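Local coordinates for protein octaprenyl-diphosphate synthase (Bacteroides thetaiotaomicron, PDB 3RMG) that probably acts as a prenyltransferase of the FPP/GGPP synthase family, using magnesium to build linear isoprenyl diphosphates, at residues L56-L61 with E183-S188; L76-T81 with L119-V124; V165-I170 with L238-L243; R200-Y205 with D300-L305; Q211-I216 with R289-Y294. One frame throughout, in Å; residues are numbered along the deposited sequence. Where two conformers were deposited one is given.

Contact 1: L56-L61 with E183-S188; sequences LLVARL and EAAALS
Ala185 meets Val58 and Ala59 across the segments 56-61 and 183-188, and its alpha carbon is the one nearest that of Ala59. The two short segments cross at 40° with their axes 8.0 Å apart. The alpha carbons of Ala59 and Ala185 are 5.0 Å apart. Small residues make this close approach possible. The methyl CB of Ala185 points at the other helix and sits 3.6 Å from Val58 CG1. The valine has CG1 opposite its own backbone N (chi1 165°), which turns this branch to the alanine. The same Ala185 methyl lies 4.3 Å from Ala59 CB, on the next residue of the partner helix. The carbonyl also takes part: Ala185 O is 3.8 Å from Ala59 CB. At Ala186 the contact is lighter. Its backbone N is 4.2 Å from Val58 CG1, while its methyl also packs on Val191 and Val196. Ser188 turns its hydroxyl back along its own helix. Its OG donates to Ala185 O at 2.6 Å, from 30° outside the carbonyl plane. The same OG is hydrogen-bonded to Thr69 OG1, so this buried hydroxyl has two partners. No hydrogen bond joins the two segments. Valine and alanine methyls carry the contact, in close helix-to-helix packing that belongs to the all-helical isoprenoid synthase fold of this family.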
# COMPACT_ATOMS: atom_id res chain seq x y z
N LEU A 56 -18.64 5.93 -14.49
CA LEU A 56 -20.09 5.93 -14.55
C LEU A 56 -20.58 5.96 -15.99
O LEU A 56 -21.45 5.15 -16.36
CB LEU A 56 -20.68 7.10 -13.74
CG LEU A 56 -20.21 7.10 -12.28
CD1 LEU A 56 -20.74 8.28 -11.52
CD2 LEU A 56 -20.60 5.80 -11.59
N LEU A 57 -20.05 6.86 -16.81
CA LEU A 57 -20.51 6.92 -18.21
C LEU A 57 -20.28 5.59 -18.94
O LEU A 57 -21.19 5.10 -19.62
CB LEU A 57 -19.90 8.09 -18.98
CG LEU A 57 -20.28 9.52 -18.56
CD1 LEU A 57 -19.43 10.52 -19.26
CD2 LEU A 57 -21.75 9.82 -18.81
N VAL A 58 -19.09 5.00 -18.81
CA VAL A 58 -18.79 3.74 -19.52
C VAL A 58 -19.75 2.62 -19.11
O VAL A 58 -20.21 1.86 -19.95
CB VAL A 58 -17.31 3.26 -19.29
CG1 VAL A 58 -17.12 1.78 -19.71
CG2 VAL A 58 -16.38 4.13 -20.05
N ALA A 59 -20.04 2.52 -17.82
CA ALA A 59 -20.95 1.48 -17.35
C ALA A 59 -22.33 1.69 -17.96
O ALA A 59 -23.00 0.73 -18.38
CB ALA A 59 -21.03 1.46 -15.81
N ARG A 60 -22.75 2.95 -18.03
CA ARG A 60 -24.05 3.29 -18.59
C ARG A 60 -24.13 3.01 -20.10
O ARG A 60 -25.22 2.90 -20.66
CB ARG A 60 -24.45 4.73 -18.25
CG ARG A 60 -24.90 4.91 -16.78
CD ARG A 60 -26.28 4.29 -16.50
NE ARG A 60 -27.30 4.90 -17.35
CZ ARG A 60 -27.87 6.07 -17.09
NH1 ARG A 60 -27.55 6.76 -16.00
NH2 ARG A 60 -28.79 6.56 -17.92
N LEU A 61 -22.98 2.86 -20.76
CA LEU A 61 -23.02 2.36 -22.14
C LEU A 61 -23.67 0.98 -22.19
O LEU A 61 -24.33 0.64 -23.17
CB LEU A 61 -21.63 2.29 -22.77
CG LEU A 61 -20.98 3.58 -23.22
CD1 LEU A 61 -19.58 3.29 -23.74
CD2 LEU A 61 -21.83 4.26 -24.29
N GLU A 183 -12.13 0.01 -18.03
CA GLU A 183 -12.16 -1.46 -18.00
C GLU A 183 -12.97 -1.99 -16.82
O GLU A 183 -13.82 -2.87 -16.98
CB GLU A 183 -10.74 -2.05 -17.96
CG GLU A 183 -10.72 -3.57 -18.20
CD GLU A 183 -9.33 -4.16 -18.18
OE1 GLU A 183 -9.20 -5.36 -18.50
OE2 GLU A 183 -8.35 -3.44 -17.86
N ALA A 184 -12.68 -1.45 -15.64
CA ALA A 184 -13.43 -1.80 -14.44
C ALA A 184 -14.91 -1.44 -14.58
O ALA A 184 -15.79 -2.18 -14.12
CB ALA A 184 -12.83 -1.09 -13.22
N ALA A 185 -15.19 -0.30 -15.22
CA ALA A 185 -16.59 0.08 -15.43
C ALA A 185 -17.34 -1.02 -16.17
O ALA A 185 -18.44 -1.38 -15.76
CB ALA A 185 -16.71 1.43 -16.18
N ALA A 186 -16.75 -1.57 -17.23
CA ALA A 186 -17.37 -2.65 -18.03
C ALA A 186 -17.48 -3.99 -17.27
O ALA A 186 -18.53 -4.61 -17.26
CB ALA A 186 -16.61 -2.86 -19.37
N LEU A 187 -16.39 -4.45 -16.66
CA LEU A 187 -16.47 -5.63 -15.82
C LEU A 187 -17.60 -5.52 -14.77
O LEU A 187 -18.28 -6.51 -14.48
CB LEU A 187 -15.14 -5.88 -15.12
CG LEU A 187 -13.97 -6.26 -16.02
CD1 LEU A 187 -12.64 -6.03 -15.29
CD2 LEU A 187 -14.10 -7.68 -16.54
N SER A 188 -17.80 -4.32 -14.23
CA SER A 188 -18.76 -4.13 -13.13
C SER A 188 -20.20 -4.36 -13.54
O SER A 188 -21.05 -4.62 -12.69
CB SER A 188 -18.62 -2.73 -12.52
OG SER A 188 -19.25 -1.75 -13.34

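Contact 2: L76-T81 with L119-V124; sequences LELLHT and LATSLV
Leu78 reaches across to Thr121 and Ser122 from the middle of its segment. Helices 67-90 and 102-128 run antiparallel here, at 166°, with short-segment axes 7.9 Å apart. The side chain of Leu78 can be followed outward. Its CB faces Ser122, with Ser122 CB at 3.5 Å. Ser122 OG lies closer still to this CB, but the approach is too short to be trusted, and the serine was modelled in two conformers. CG is the next atom, set beside the backbone N and opposite the carbonyl carbon (chi1 -67°). It too passes near Ser122 OG, whose position is doubtful. At the tip, CD1 touches Thr121 CG2 at 3.6 Å and lies equally near the backbone N of Ser122. The Leu78 and Thr121 side chains cross obliquely. In the conformer given, Ser122 OG is hydrogen-bonded to Leu118 O of its own helix. A second apolar touch lies one residue along: Leu79 CD1 meets Leu119 CD1 at 3.6 Å. Helix 67-90 packs inward on helices 132-154 and 174-188, while helix 102-128 faces the second subunit. Leu79 also packs on Leu141 of helix 132-154. On the outer side, Leu119 packs on Leu119 of the second subunit, and Thr121 OG1 is hydrogen-bonded to Gln143 of the second subunit.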
# COMPACT_ATOMS: atom_id res chain seq x y z
N LEU A 76 -10.35 2.65 -7.41
CA LEU A 76 -9.35 3.21 -8.31
C LEU A 76 -9.02 4.64 -7.94
O LEU A 76 -7.87 5.05 -8.00
CB LEU A 76 -9.79 3.10 -9.77
CG LEU A 76 -9.70 1.68 -10.37
CD1 LEU A 76 -10.36 1.61 -11.72
CD2 LEU A 76 -8.25 1.19 -10.47
N GLU A 77 -10.01 5.40 -7.51
CA GLU A 77 -9.76 6.76 -7.05
C GLU A 77 -8.89 6.78 -5.78
O GLU A 77 -8.03 7.65 -5.61
CB GLU A 77 -11.08 7.50 -6.84
CG GLU A 77 -10.93 9.01 -6.78
CD GLU A 77 -10.63 9.63 -8.14
OE1 GLU A 77 -10.59 8.88 -9.14
OE2 GLU A 77 -10.44 10.86 -8.21
N LEU A 78 -9.11 5.83 -4.88
CA LEU A 78 -8.26 5.72 -3.70
C LEU A 78 -6.82 5.35 -4.07
O LEU A 78 -5.86 5.88 -3.49
CB LEU A 78 -8.84 4.68 -2.73
CG LEU A 78 -10.17 5.08 -2.09
CD1 LEU A 78 -10.72 3.96 -1.22
CD2 LEU A 78 -10.00 6.36 -1.32
N LEU A 79 -6.67 4.43 -5.01
CA LEU A 79 -5.33 4.02 -5.46
C LEU A 79 -4.55 5.21 -6.01
O LEU A 79 -3.37 5.41 -5.70
CB LEU A 79 -5.44 2.91 -6.52
CG LEU A 79 -4.15 2.47 -7.22
CD1 LEU A 79 -3.13 2.04 -6.21
CD2 LEU A 79 -4.45 1.33 -8.18
N HIS A 80 -5.23 6.01 -6.83
CA HIS A 80 -4.64 7.21 -7.40
C HIS A 80 -4.27 8.20 -6.30
O HIS A 80 -3.14 8.71 -6.26
CB HIS A 80 -5.65 7.85 -8.35
CG HIS A 80 -5.22 9.19 -8.86
ND1 HIS A 80 -4.03 9.40 -9.51
CD2 HIS A 80 -5.85 10.39 -8.84
CE1 HIS A 80 -3.93 10.67 -9.87
NE2 HIS A 80 -5.03 11.29 -9.47
N THR A 81 -5.21 8.47 -5.41
CA THR A 81 -4.94 9.39 -4.32
C THR A 81 -3.74 8.93 -3.50
O THR A 81 -2.89 9.74 -3.14
CB THR A 81 -6.13 9.53 -3.37
OG1 THR A 81 -7.35 9.61 -4.13
CG2 THR A 81 -5.97 10.78 -2.52
N LEU A 119 -4.38 3.17 0.45
CA LEU A 119 -4.03 2.04 -0.40
C LEU A 119 -4.70 0.73 0.03
O LEU A 119 -5.10 -0.10 -0.80
CB LEU A 119 -2.52 1.87 -0.39
CG LEU A 119 -1.80 1.21 -1.55
CD1 LEU A 119 -1.98 2.04 -2.81
CD2 LEU A 119 -0.33 1.13 -1.19
N ALA A 120 -4.82 0.53 1.34
CA ALA A 120 -5.53 -0.64 1.84
C ALA A 120 -7.03 -0.43 1.65
O ALA A 120 -7.74 -1.31 1.17
CB ALA A 120 -5.20 -0.87 3.32
N THR A 121 -7.51 0.75 2.03
CA THR A 121 -8.92 1.04 1.82
C THR A 121 -9.24 0.80 0.33
O THR A 121 -10.23 0.13 -0.00
CB THR A 121 -9.28 2.44 2.28
OG1 THR A 121 -8.90 2.60 3.65
CG2 THR A 121 -10.79 2.67 2.15
N SER A 122 -8.38 1.30 -0.55
CA SER A 122 -8.55 1.05 -1.98
C SER A 122 -8.81 -0.43 -2.24
O SER A 122 -9.71 -0.78 -3.01
CB SER A 122 -7.32 1.52 -2.77
OG SER A 122 -7.21 2.93 -2.72
N LEU A 123 -8.04 -1.31 -1.59
CA LEU A 123 -8.19 -2.76 -1.78
C LEU A 123 -9.50 -3.35 -1.24
O LEU A 123 -10.09 -4.27 -1.84
CB LEU A 123 -6.99 -3.50 -1.18
N VAL A 124 -9.93 -2.84 -0.09
CA VAL A 124 -11.22 -3.21 0.50
C VAL A 124 -12.34 -2.95 -0.50
O VAL A 124 -13.17 -3.82 -0.78
CB VAL A 124 -11.51 -2.41 1.79
CG1 VAL A 124 -12.88 -2.80 2.37
CG2 VAL A 124 -10.39 -2.61 2.80

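Contact 3: V165-I170 with L238-L243; sequences VYFDVI and LTLPAL
The first turn of helix 240-249 packs against helix 163-172, chiefly through Leu240 and Tyr166. Thr239 holds the N-cap position, though its side chain makes no capping bond. The Tyr166 ring lies across the start of the helix. With CG opposite its backbone N (chi1 167°), the ring carries one face to the other segment. Leu240 N sits 3.5 Å above that face, offset toward the rim. The opposite face is covered by Ile170 CD1, so the ring is held between Ile170 of its own helix and the start of helix 240-249. Leu240 crosses the tyrosine at about a right angle, and its CB comes to 3.4 Å from Tyr166 CE2. Tyr166 CE1 is 3.9 Å from Thr239 CA. Nearer the backbone, Tyr166 CB touches Leu243 CD1 at 3.7 Å. The CD2 branch of Leu240 reaches Phe167 CZ at 4.1 Å. The hydroxyl of Tyr166 is probably hydrogen-bonded to Asp215 OD2, and Thr239 OG1 is hydrogen-bonded to Tyr219 OH. Putting a leucine in place of Tyr166 would probably leave Asp215 OD2 without this hydroxyl and Leu240 N without its ring cover. Asp215 belongs to what is by sequence the second aspartate-rich motif of trans-prenyltransferases, so this contact probably packs beside that site.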
# COMPACT_ATOMS: atom_id res chain seq x y z
N VAL A 165 9.40 6.59 -25.91
CA VAL A 165 9.62 6.40 -24.48
C VAL A 165 8.62 7.23 -23.67
O VAL A 165 8.17 6.82 -22.60
CB VAL A 165 11.05 6.74 -24.06
CG1 VAL A 165 11.23 6.53 -22.57
CG2 VAL A 165 12.05 5.89 -24.86
N TYR A 166 8.27 8.39 -24.21
CA TYR A 166 7.36 9.30 -23.54
C TYR A 166 5.97 8.68 -23.43
O TYR A 166 5.33 8.73 -22.37
CB TYR A 166 7.31 10.59 -24.35
CG TYR A 166 6.19 11.55 -24.00
CD1 TYR A 166 6.16 12.20 -22.78
CD2 TYR A 166 5.21 11.84 -24.93
CE1 TYR A 166 5.15 13.11 -22.48
CE2 TYR A 166 4.20 12.75 -24.64
CZ TYR A 166 4.18 13.38 -23.42
OH TYR A 166 3.17 14.28 -23.14
N PHE A 167 5.51 8.10 -24.54
CA PHE A 167 4.19 7.49 -24.61
C PHE A 167 4.10 6.21 -23.81
O PHE A 167 3.09 5.93 -23.17
CB PHE A 167 3.82 7.23 -26.06
CG PHE A 167 3.38 8.45 -26.77
CD1 PHE A 167 4.09 8.94 -27.85
CD2 PHE A 167 2.26 9.14 -26.34
CE1 PHE A 167 3.67 10.07 -28.50
CE2 PHE A 167 1.84 10.27 -26.98
CZ PHE A 167 2.55 10.74 -28.07
N ASP A 168 5.17 5.43 -23.86
CA ASP A 168 5.25 4.22 -23.06
C ASP A 168 5.05 4.54 -21.59
O ASP A 168 4.34 3.82 -20.89
CB ASP A 168 6.60 3.53 -23.27
CG ASP A 168 6.61 2.14 -22.70
OD1 ASP A 168 5.68 1.37 -23.01
OD2 ASP A 168 7.55 1.82 -21.94
N VAL A 169 5.67 5.60 -21.11
CA VAL A 169 5.56 6.00 -19.71
C VAL A 169 4.14 6.42 -19.35
O VAL A 169 3.61 6.04 -18.30
CB VAL A 169 6.50 7.18 -19.39
CG1 VAL A 169 6.27 7.68 -17.96
CG2 VAL A 169 7.97 6.79 -19.62
N ILE A 170 3.54 7.25 -20.20
CA ILE A 170 2.14 7.61 -20.04
C ILE A 170 1.21 6.37 -20.02
O ILE A 170 0.35 6.23 -19.16
CB ILE A 170 1.69 8.56 -21.16
CG1 ILE A 170 2.45 9.89 -21.06
CG2 ILE A 170 0.19 8.78 -21.10
CD1 ILE A 170 2.20 10.83 -22.26
N LEU A 238 11.34 15.74 -20.00
CA LEU A 238 11.13 16.37 -21.30
C LEU A 238 9.87 15.80 -21.95
O LEU A 238 9.85 14.65 -22.39
CB LEU A 238 12.34 16.12 -22.21
CG LEU A 238 13.68 16.75 -21.85
CD1 LEU A 238 14.70 16.44 -22.94
CD2 LEU A 238 13.53 18.26 -21.68
N THR A 239 8.83 16.63 -22.03
CA THR A 239 7.53 16.17 -22.52
C THR A 239 7.36 16.43 -24.01
O THR A 239 8.21 17.06 -24.64
CB THR A 239 6.37 16.81 -21.73
OG1 THR A 239 6.32 18.21 -21.99
CG2 THR A 239 6.52 16.56 -20.22
N LEU A 240 6.26 15.96 -24.57
CA LEU A 240 6.10 15.89 -26.01
C LEU A 240 6.57 17.15 -26.75
O LEU A 240 7.29 17.05 -27.74
CB LEU A 240 4.65 15.57 -26.40
CG LEU A 240 4.51 15.12 -27.86
CD1 LEU A 240 5.40 13.90 -28.10
CD2 LEU A 240 3.06 14.83 -28.24
N PRO A 241 6.13 18.33 -26.30
CA PRO A 241 6.45 19.55 -27.05
C PRO A 241 7.97 19.74 -27.21
O PRO A 241 8.46 19.92 -28.33
CB PRO A 241 5.84 20.66 -26.19
CG PRO A 241 4.83 19.97 -25.31
CD PRO A 241 5.39 18.61 -25.06
N ALA A 242 8.69 19.69 -26.10
CA ALA A 242 10.14 19.79 -26.13
C ALA A 242 10.71 18.74 -27.06
O ALA A 242 11.37 19.06 -28.05
CB ALA A 242 10.72 19.63 -24.71
N LEU A 243 10.43 17.47 -26.76
CA LEU A 243 10.91 16.37 -27.57
C LEU A 243 10.73 16.69 -29.04
O LEU A 243 11.61 16.42 -29.85
CB LEU A 243 10.18 15.08 -27.22
CG LEU A 243 10.39 14.56 -25.80
CD1 LEU A 243 9.51 13.35 -25.54
CD2 LEU A 243 11.87 14.23 -25.55

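Contact 4: R200-Y205 with D300-L305; sequences RLLGEY and DLLAAL
Leu301 pushes its CD1 methyl onto the surface of helix 193-217, over the backbone of Leu202. That methyl is 3.5 Å from Leu202 N and 4.0 Å from Leu202 CB. It also lies 4.0 Å from Leu201 CG, so it settles between two successive residues. Leu301 has chi1 -111°, away from the usual staggered positions, and this unusual turn brings CD1 to the helix surface. Tyr205, one turn on, adds a looser touch: its CD1 is 4.3 Å from Leu301 CD1. Within the helix, Leu201 CD1 lies 3.7 Å above the Tyr205 ring plane, offset toward its rim. A second touch joins Leu202 CD2 and Leu302 CD2, at 4.2 Å. On another side of helix 193-217, Arg200 NH1 forms a salt bridge with Glu204 OE2 at 2.9 Å. The carboxylate is met from above its plane, 57° out of it, while Glu204 OE2 lies in the guanidinium plane of Arg200. Leu301 also packs on Phe198. No hydrogen bond or ion pair crosses between the segments. The contact is therefore held by apolar packing alone, close to the end of helix 283-302, and its outer side chains are only partly buried.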
# COMPACT_ATOMS: atom_id res chain seq x y z
N ARG A 200 -11.41 -0.54 -22.22
CA ARG A 200 -10.00 -0.32 -21.85
C ARG A 200 -9.27 0.58 -22.85
O ARG A 200 -8.64 1.57 -22.47
CB ARG A 200 -9.25 -1.65 -21.68
CG ARG A 200 -7.85 -1.50 -20.99
CD ARG A 200 -6.82 -2.51 -21.55
NE ARG A 200 -6.52 -2.21 -22.95
CZ ARG A 200 -5.58 -1.35 -23.35
NH1 ARG A 200 -4.82 -0.72 -22.45
NH2 ARG A 200 -5.40 -1.11 -24.64
N LEU A 201 -9.34 0.24 -24.13
CA LEU A 201 -8.74 1.08 -25.17
C LEU A 201 -9.29 2.52 -25.16
O LEU A 201 -8.54 3.50 -25.20
CB LEU A 201 -8.99 0.46 -26.53
CG LEU A 201 -8.24 1.06 -27.71
CD1 LEU A 201 -6.75 1.13 -27.38
CD2 LEU A 201 -8.50 0.23 -28.97
N LEU A 202 -10.61 2.65 -25.13
CA LEU A 202 -11.25 3.94 -24.93
C LEU A 202 -10.60 4.72 -23.78
O LEU A 202 -10.17 5.86 -23.96
CB LEU A 202 -12.73 3.76 -24.61
CG LEU A 202 -13.47 5.08 -24.47
CD1 LEU A 202 -13.32 5.90 -25.77
CD2 LEU A 202 -14.93 4.83 -24.15
N GLY A 203 -10.53 4.12 -22.60
CA GLY A 203 -10.02 4.84 -21.45
C GLY A 203 -8.56 5.18 -21.66
O GLY A 203 -8.07 6.23 -21.21
N GLU A 204 -7.84 4.28 -22.32
CA GLU A 204 -6.44 4.55 -22.56
C GLU A 204 -6.30 5.75 -23.48
O GLU A 204 -5.49 6.63 -23.22
CB GLU A 204 -5.71 3.33 -23.14
CG GLU A 204 -4.28 3.64 -23.56
CD GLU A 204 -3.51 2.39 -23.93
OE1 GLU A 204 -3.23 2.20 -25.14
OE2 GLU A 204 -3.22 1.59 -23.02
N TYR A 205 -7.07 5.79 -24.57
CA TYR A 205 -6.97 6.95 -25.46
C TYR A 205 -7.25 8.23 -24.69
O TYR A 205 -6.58 9.25 -24.88
CB TYR A 205 -7.93 6.85 -26.64
CG TYR A 205 -7.50 5.87 -27.71
CD1 TYR A 205 -8.43 5.29 -28.56
CD2 TYR A 205 -6.17 5.50 -27.84
CE1 TYR A 205 -8.04 4.39 -29.55
CE2 TYR A 205 -5.78 4.60 -28.82
CZ TYR A 205 -6.72 4.06 -29.68
OH TYR A 205 -6.34 3.17 -30.66
N ASP A 300 -13.67 7.56 -33.25
CA ASP A 300 -13.82 6.45 -34.16
C ASP A 300 -14.18 5.17 -33.40
O ASP A 300 -14.96 4.37 -33.89
CB ASP A 300 -12.54 6.26 -34.98
CG ASP A 300 -12.41 7.29 -36.09
OD1 ASP A 300 -11.34 7.31 -36.73
OD2 ASP A 300 -13.37 8.07 -36.31
N LEU A 301 -13.64 5.00 -32.20
CA LEU A 301 -13.98 3.83 -31.40
C LEU A 301 -15.45 3.88 -31.00
O LEU A 301 -16.15 2.88 -31.12
CB LEU A 301 -13.15 3.74 -30.12
CG LEU A 301 -12.08 2.68 -29.86
CD1 LEU A 301 -11.83 2.68 -28.37
CD2 LEU A 301 -12.45 1.27 -30.31
N LEU A 302 -15.88 5.04 -30.51
CA LEU A 302 -17.28 5.25 -30.10
C LEU A 302 -18.31 5.11 -31.23
O LEU A 302 -19.48 4.82 -30.97
CB LEU A 302 -17.45 6.64 -29.45
CG LEU A 302 -16.90 6.78 -28.03
CD1 LEU A 302 -16.87 8.22 -27.60
CD2 LEU A 302 -17.73 5.95 -27.08
N ALA A 303 -17.87 5.31 -32.48
CA ALA A 303 -18.79 5.22 -33.62
C ALA A 303 -19.34 3.80 -33.85
O ALA A 303 -20.23 3.60 -34.66
CB ALA A 303 -18.14 5.76 -34.91
N ALA A 304 -18.81 2.82 -33.12
CA ALA A 304 -19.32 1.45 -33.22
C ALA A 304 -20.57 1.27 -32.35
O ALA A 304 -21.32 0.32 -32.51
CB ALA A 304 -18.25 0.45 -32.80
N LEU A 305 -20.80 2.21 -31.44
CA LEU A 305 -21.97 2.19 -30.57
C LEU A 305 -23.10 2.97 -31.22
O LEU A 305 -22.85 3.92 -31.95
CB LEU A 305 -21.62 2.84 -29.23
CG LEU A 305 -20.57 2.12 -28.39
CD1 LEU A 305 -20.30 2.87 -27.10
CD2 LEU A 305 -21.04 0.72 -28.10

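Contact 5: Q211-I216 with R289-Y294; sequences QIKDDI and RTIEQY
Helices 193-217 and 283-302 run antiparallel here, at 166°, with short-segment axes 10.2 Å apart and the alpha carbons of Ile212 and Ile291 at 6.9 Å. Side chains span this wide spacing. Ile291 enters between Ile212, Lys213 and Ile216. It slides past Ile212 in the opposite direction, and the fit is tight: Ile212 CG2 is 3.3 Å from Ile291 CG1, closer than usual van der Waals contact. This CG2 lies opposite the backbone N of Ile212, which turns it to the partner helix. Farther out, the Ile291 side chain crosses that of Lys213 at about a right angle, with Ile291 CD1 3.7 Å from Lys213 CG. The same methyl meets Ile216 CD1 tip to tip at 4.0 Å. Shortening Ile291 to an alanine would remove CG1, CG2 and CD1, and would probably open a gap facing Ile212 and leave the Ile216 methyl without its mate.

The segment Gln211-Ile216 falls within what is by sequence the second aspartate-rich motif of this family, FQxxDDxxD, which in relatives binds magnesium and diphosphate. Asp214 and Asp215 are its paired acids. Gln211 NE2 donates to Asp215 OD1 at 3.0 Å, with an angle of 142° at the hydrogen. Gln211 OE1 is hydrogen-bonded to Thr174 OG1, so both ends of the amide are engaged. The other branch of Ile212 works separately: CD1 meets Thr290 CG2 at 3.9 Å. The hydroxyl of Thr290 instead bonds to Tyr286 O within its own helix.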
# COMPACT_ATOMS: atom_id res chain seq x y z
N GLN A 211 -3.20 13.32 -20.30
CA GLN A 211 -1.82 13.49 -19.85
C GLN A 211 -1.03 14.49 -20.70
O GLN A 211 -0.30 15.31 -20.17
CB GLN A 211 -1.08 12.16 -19.86
CG GLN A 211 0.29 12.26 -19.21
CD GLN A 211 0.19 12.92 -17.85
OE1 GLN A 211 -0.46 12.40 -16.94
NE2 GLN A 211 0.83 14.08 -17.71
N ILE A 212 -1.19 14.41 -22.02
CA ILE A 212 -0.54 15.33 -22.93
C ILE A 212 -1.05 16.75 -22.70
O ILE A 212 -0.26 17.71 -22.69
CB ILE A 212 -0.76 14.93 -24.39
CG1 ILE A 212 0.03 13.66 -24.72
CG2 ILE A 212 -0.33 16.03 -25.31
CD1 ILE A 212 -0.32 13.08 -26.12
N LYS A 213 -2.36 16.90 -22.51
CA LYS A 213 -2.93 18.19 -22.15
C LYS A 213 -2.22 18.80 -20.94
O LYS A 213 -1.83 19.96 -20.97
CB LYS A 213 -4.42 18.06 -21.84
CG LYS A 213 -5.33 18.35 -23.03
CD LYS A 213 -5.60 19.84 -23.17
CE LYS A 213 -4.44 20.56 -23.85
NZ LYS A 213 -4.81 21.95 -24.27
N ASP A 214 -2.07 18.01 -19.89
CA ASP A 214 -1.40 18.46 -18.69
C ASP A 214 0.06 18.85 -18.93
O ASP A 214 0.54 19.81 -18.33
CB ASP A 214 -1.44 17.38 -17.61
CG ASP A 214 -2.46 17.67 -16.54
OD1 ASP A 214 -3.13 18.72 -16.63
OD2 ASP A 214 -2.57 16.86 -15.59
N ASP A 215 0.76 18.09 -19.76
CA ASP A 215 2.16 18.37 -20.04
C ASP A 215 2.32 19.73 -20.73
O ASP A 215 3.28 20.46 -20.48
CB ASP A 215 2.77 17.27 -20.92
CG ASP A 215 2.97 15.97 -20.17
OD1 ASP A 215 2.77 15.95 -18.93
OD2 ASP A 215 3.34 14.97 -20.81
N ILE A 216 1.37 20.08 -21.59
CA ILE A 216 1.37 21.37 -22.25
C ILE A 216 1.23 22.52 -21.25
O ILE A 216 1.96 23.50 -21.31
CB ILE A 216 0.26 21.44 -23.30
CG1 ILE A 216 0.69 20.69 -24.57
CG2 ILE A 216 -0.08 22.89 -23.62
CD1 ILE A 216 -0.45 20.36 -25.51
N ARG A 289 -1.66 18.70 -32.05
CA ARG A 289 -2.02 17.86 -33.19
C ARG A 289 -2.08 16.37 -32.80
O ARG A 289 -2.91 15.63 -33.29
CB ARG A 289 -1.05 18.07 -34.36
CG ARG A 289 -1.62 18.94 -35.47
CD ARG A 289 -0.57 19.84 -36.09
NE ARG A 289 0.67 19.12 -36.41
CZ ARG A 289 1.87 19.69 -36.39
NH1 ARG A 289 1.99 20.97 -36.06
NH2 ARG A 289 2.96 18.99 -36.69
N THR A 290 -1.20 15.96 -31.90
CA THR A 290 -1.18 14.59 -31.42
C THR A 290 -2.44 14.27 -30.59
O THR A 290 -3.09 13.23 -30.80
CB THR A 290 0.10 14.35 -30.61
OG1 THR A 290 1.22 14.53 -31.48
CG2 THR A 290 0.13 12.95 -30.02
N ILE A 291 -2.77 15.17 -29.67
CA ILE A 291 -4.01 15.07 -28.91
C ILE A 291 -5.19 14.84 -29.85
O ILE A 291 -6.04 13.98 -29.60
CB ILE A 291 -4.24 16.33 -28.06
CG1 ILE A 291 -3.27 16.35 -26.88
CG2 ILE A 291 -5.67 16.40 -27.53
CD1 ILE A 291 -3.30 17.65 -26.10
N GLU A 292 -5.24 15.60 -30.94
CA GLU A 292 -6.31 15.52 -31.93
C GLU A 292 -6.36 14.13 -32.55
O GLU A 292 -7.42 13.58 -32.80
CB GLU A 292 -6.06 16.57 -33.02
CG GLU A 292 -7.28 17.33 -33.47
CD GLU A 292 -8.03 17.94 -32.31
OE1 GLU A 292 -7.38 18.29 -31.30
OE2 GLU A 292 -9.27 18.05 -32.40
N GLN A 293 -5.19 13.56 -32.83
CA GLN A 293 -5.12 12.21 -33.38
C GLN A 293 -5.74 11.19 -32.42
O GLN A 293 -6.53 10.34 -32.84
CB GLN A 293 -3.68 11.83 -33.70
CG GLN A 293 -3.12 12.44 -34.97
CD GLN A 293 -1.59 12.46 -34.99
OE1 GLN A 293 -0.98 13.17 -35.79
NE2 GLN A 293 -0.97 11.68 -34.11
N TYR A 294 -5.37 11.27 -31.14
CA TYR A 294 -5.89 10.31 -30.17
C TYR A 294 -7.37 10.52 -29.89
O TYR A 294 -8.11 9.56 -29.64
CB TYR A 294 -5.08 10.32 -28.87
CG TYR A 294 -3.84 9.48 -28.97
CD1 TYR A 294 -3.90 8.10 -28.82
CD2 TYR A 294 -2.60 10.07 -29.23
CE1 TYR A 294 -2.75 7.33 -28.92
CE2 TYR A 294 -1.44 9.30 -29.35
CZ TYR A 294 -1.53 7.94 -29.20
OH TYR A 294 -0.39 7.18 -29.31

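Contacts 4 and 5 lie on the same two helices, 193-217 and 283-302, with centres 16 Å apart. They touch where Tyr205 packs on Tyr294. Contact 3 is 11 Å from contact 5, centre to centre, and meets it through Tyr166 and Asp215. Contact 1 touches contact 4 at Leu61 and Leu305, and contact 2 at Ala184 and Leu76. Contacts 2 and 3 are on opposite sides of the chain's centre, with their own centres about 27 Å apart. Along the chain, contact 1 encloses contact 2, and contact 4 encloses contact 5; contact 3 alternates with 1, 4 and 5. Together they link the dimer-side helices to the aspartate-rich end of helix 193-217.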